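Local structure of carboxysome shell vertex protein CcmL (Synechocystis sp., 2QW7) at residues L25-L30 and E53-A58. The protein probably forms the vertices of the carboxysome shell as a homopentamer, and has been modelled to bring curvature into an otherwise flat hexagonal layer of CcmK subunits. Numbering follows the deposited sequence.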
loop_
_atom_site.group_PDB
_atom_site.type_symbol
_atom_site.label_atom_id
_atom_site.label_comp_id
_atom_site.label_asym_id
_atom_site.label_seq_id
_atom_site.Cartn_x
_atom_site.Cartn_y
_atom_site.Cartn_z
ATOM N N LEU A 25 -2.259 4.485 -19.651
ATOM C CA LEU A 25 -2.460 5.890 -19.461
ATOM C C LEU A 25 -1.758 6.390 -18.227
ATOM O O LEU A 25 -1.863 5.666 -17.183
ATOM C CB LEU A 25 -3.967 6.123 -19.306
ATOM C CG LEU A 25 -4.767 6.166 -20.591
ATOM C CD1 LEU A 25 -6.217 6.331 -20.138
ATOM C CD2 LEU A 25 -4.245 7.308 -21.519
ATOM N N LEU A 26 -1.115 7.571 -18.370
ATOM C CA LEU A 26 -0.497 8.262 -17.279
ATOM C C LEU A 26 -1.562 9.145 -16.671
ATOM O O LEU A 26 -2.004 10.117 -17.246
ATOM C CB LEU A 26 0.654 9.124 -17.779
ATOM C CG LEU A 26 1.497 10.130 -16.958
ATOM C CD1 LEU A 26 2.363 9.485 -15.871
ATOM C CD2 LEU A 26 2.361 10.736 -18.041
ATOM N N VAL A 27 -1.954 8.842 -15.447
ATOM C CA VAL A 27 -2.962 9.631 -14.744
ATOM C C VAL A 27 -2.442 10.233 -13.471
ATOM O O VAL A 27 -2.140 9.481 -12.534
ATOM C CB VAL A 27 -4.215 8.781 -14.385
ATOM C CG1 VAL A 27 -5.058 8.718 -15.603
ATOM C CG2 VAL A 27 -3.912 7.328 -13.771
ATOM N N GLN A 28 -2.397 11.572 -13.419
ATOM C CA GLN A 28 -1.955 12.337 -12.237
ATOM C C GLN A 28 -3.050 12.451 -11.187
ATOM O O GLN A 28 -4.201 12.822 -11.498
ATOM C CB GLN A 28 -1.600 13.746 -12.643
ATOM C CG GLN A 28 -1.118 14.609 -11.453
ATOM C CD GLN A 28 -0.294 15.732 -11.922
ATOM O OE1 GLN A 28 -0.652 16.469 -12.847
ATOM N NE2 GLN A 28 0.811 15.932 -11.247
ATOM N N PHE A 29 -2.718 12.163 -9.931
ATOM C CA PHE A 29 -3.736 12.234 -8.886
ATOM C C PHE A 29 -4.124 13.659 -8.502
ATOM O O PHE A 29 -3.326 14.673 -8.622
ATOM C CB PHE A 29 -3.302 11.499 -7.639
ATOM C CG PHE A 29 -3.262 9.977 -7.774
ATOM C CD1 PHE A 29 -2.357 9.257 -7.049
ATOM C CD2 PHE A 29 -4.176 9.277 -8.546
ATOM C CE1 PHE A 29 -2.374 7.825 -7.093
ATOM C CE2 PHE A 29 -4.120 7.865 -8.640
ATOM C CZ PHE A 29 -3.231 7.133 -7.897
ATOM N N LEU A 30 -5.404 13.721 -8.086
ATOM C CA LEU A 30 -6.042 14.974 -7.666
ATOM C C LEU A 30 -6.444 14.940 -6.185
ATOM O O LEU A 30 -6.821 13.942 -5.643
ATOM C CB LEU A 30 -7.295 15.201 -8.487
ATOM C CG LEU A 30 -7.230 15.908 -9.832
ATOM C CD1 LEU A 30 -6.229 15.301 -10.724
ATOM C CD2 LEU A 30 -8.596 15.870 -10.418
ATOM N N GLU A 53 -9.445 14.537 -19.091
ATOM C CA GLU A 53 -10.650 14.026 -18.464
ATOM C C GLU A 53 -10.297 13.603 -17.026
ATOM O O GLU A 53 -9.178 13.170 -16.735
ATOM C CB GLU A 53 -11.269 12.872 -19.291
ATOM C CG GLU A 53 -12.138 13.231 -20.599
ATOM C CD GLU A 53 -13.096 12.026 -21.034
ATOM O OE1 GLU A 53 -12.607 10.881 -21.182
ATOM O OE2 GLU A 53 -14.330 12.211 -21.269
ATOM N N TRP A 54 -11.242 13.796 -16.115
ATOM C CA TRP A 54 -11.148 13.369 -14.716
ATOM C C TRP A 54 -11.655 11.952 -14.655
ATOM O O TRP A 54 -12.717 11.624 -15.209
ATOM C CB TRP A 54 -12.006 14.197 -13.781
ATOM C CG TRP A 54 -11.462 15.508 -13.448
ATOM C CD1 TRP A 54 -10.712 16.325 -14.247
ATOM C CD2 TRP A 54 -11.640 16.209 -12.214
ATOM N NE1 TRP A 54 -10.385 17.501 -13.565
ATOM C CE2 TRP A 54 -10.942 17.441 -12.316
ATOM C CE3 TRP A 54 -12.301 15.911 -11.025
ATOM C CZ2 TRP A 54 -10.924 18.374 -11.286
ATOM C CZ3 TRP A 54 -12.267 16.836 -10.001
ATOM C CH2 TRP A 54 -11.586 18.049 -10.140
ATOM N N VAL A 55 -10.924 11.119 -13.908
ATOM C CA VAL A 55 -11.174 9.693 -13.896
ATOM C C VAL A 55 -11.031 9.061 -12.514
ATOM O O VAL A 55 -10.453 9.633 -11.583
ATOM C CB VAL A 55 -10.189 9.056 -14.954
ATOM C CG1 VAL A 55 -10.175 9.897 -16.276
ATOM C CG2 VAL A 55 -8.789 8.977 -14.442
ATOM N N LEU A 56 -11.581 7.847 -12.406
ATOM C CA LEU A 56 -11.473 7.020 -11.190
ATOM C C LEU A 56 -10.413 5.981 -11.380
ATOM O O LEU A 56 -10.557 5.145 -12.282
ATOM C CB LEU A 56 -12.740 6.242 -10.893
ATOM C CG LEU A 56 -13.796 7.266 -10.527
ATOM C CD1 LEU A 56 -14.953 6.367 -10.102
ATOM C CD2 LEU A 56 -13.296 8.420 -9.509
ATOM N N VAL A 57 -9.445 5.983 -10.444
ATOM C CA VAL A 57 -8.279 5.088 -10.465
ATOM C C VAL A 57 -8.364 4.060 -9.347
ATOM O O VAL A 57 -8.357 4.413 -8.184
ATOM C CB VAL A 57 -6.939 5.919 -10.192
ATOM C CG1 VAL A 57 -5.748 4.988 -10.236
ATOM C CG2 VAL A 57 -6.748 7.218 -11.168
ATOM N N ALA A 58 -8.474 2.802 -9.689
ATOM C CA ALA A 58 -8.431 1.725 -8.738
ATOM C C ALA A 58 -6.982 1.283 -8.559
ATOM O O ALA A 58 -6.310 0.975 -9.525
ATOM C CB ALA A 58 -9.304 0.499 -9.238
#
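Val27 meets both Val55 and Val57, and Phe29 meets Val57, inside the curled, OB-like beta barrel of CcmL, a worked example of how a small barrel fills its interior with branched and aromatic side chains. Strands 24-30 and 54-59 each pair antiparallel with strand 2-11 but not with each other; their segments cross nearly perpendicularly, at 93°, with 8.7 Å between axes, and side chains alone bridge the gap.

Aliphatic packing makes the centre. Val27 sends a different methyl to each valine opposite: its CG2 meets Val57 CG2 tip to tip at 3.9 Å, while its CG1 slants past Val55 CG2. Val6 of strand 2-11 and Ala43 of strand 39-45 also touch Val27, so that neighbouring barrel walls join the same packing.

Aliphatic-aromatic contacts take two forms. At Phe29 the ring edge is used: CE2 lies 3.7 Å from Val57 CG1, which sits near the ring plane, and Val57 CG2 approaches the same carbon equally closely. This fork follows from the torsion of Val57, whose CG1 is anti to the backbone N (chi1 -179°) with CG2 beside that nitrogen, which turns both methyls toward the same side of CE2. At Trp54 the face is used instead, in a CH-pi contact with Leu30 beyond the valines. The indole is also stacked with Tyr93, on strand 91-94, and the carbonyl O of Leu30 is hydrogen-bonded to the OH of Tyr40 from a neighbouring subunit, which places this end of the contact close to a pentamer interface. Replacing Trp54 by alanine is likely to open a gap beside Leu30 CD2 and leave Tyr93 without its stacking partner. Leu30 CD2 stands 3.4 Å from the centroid of the six-membered ring of Trp54, 9° off its normal.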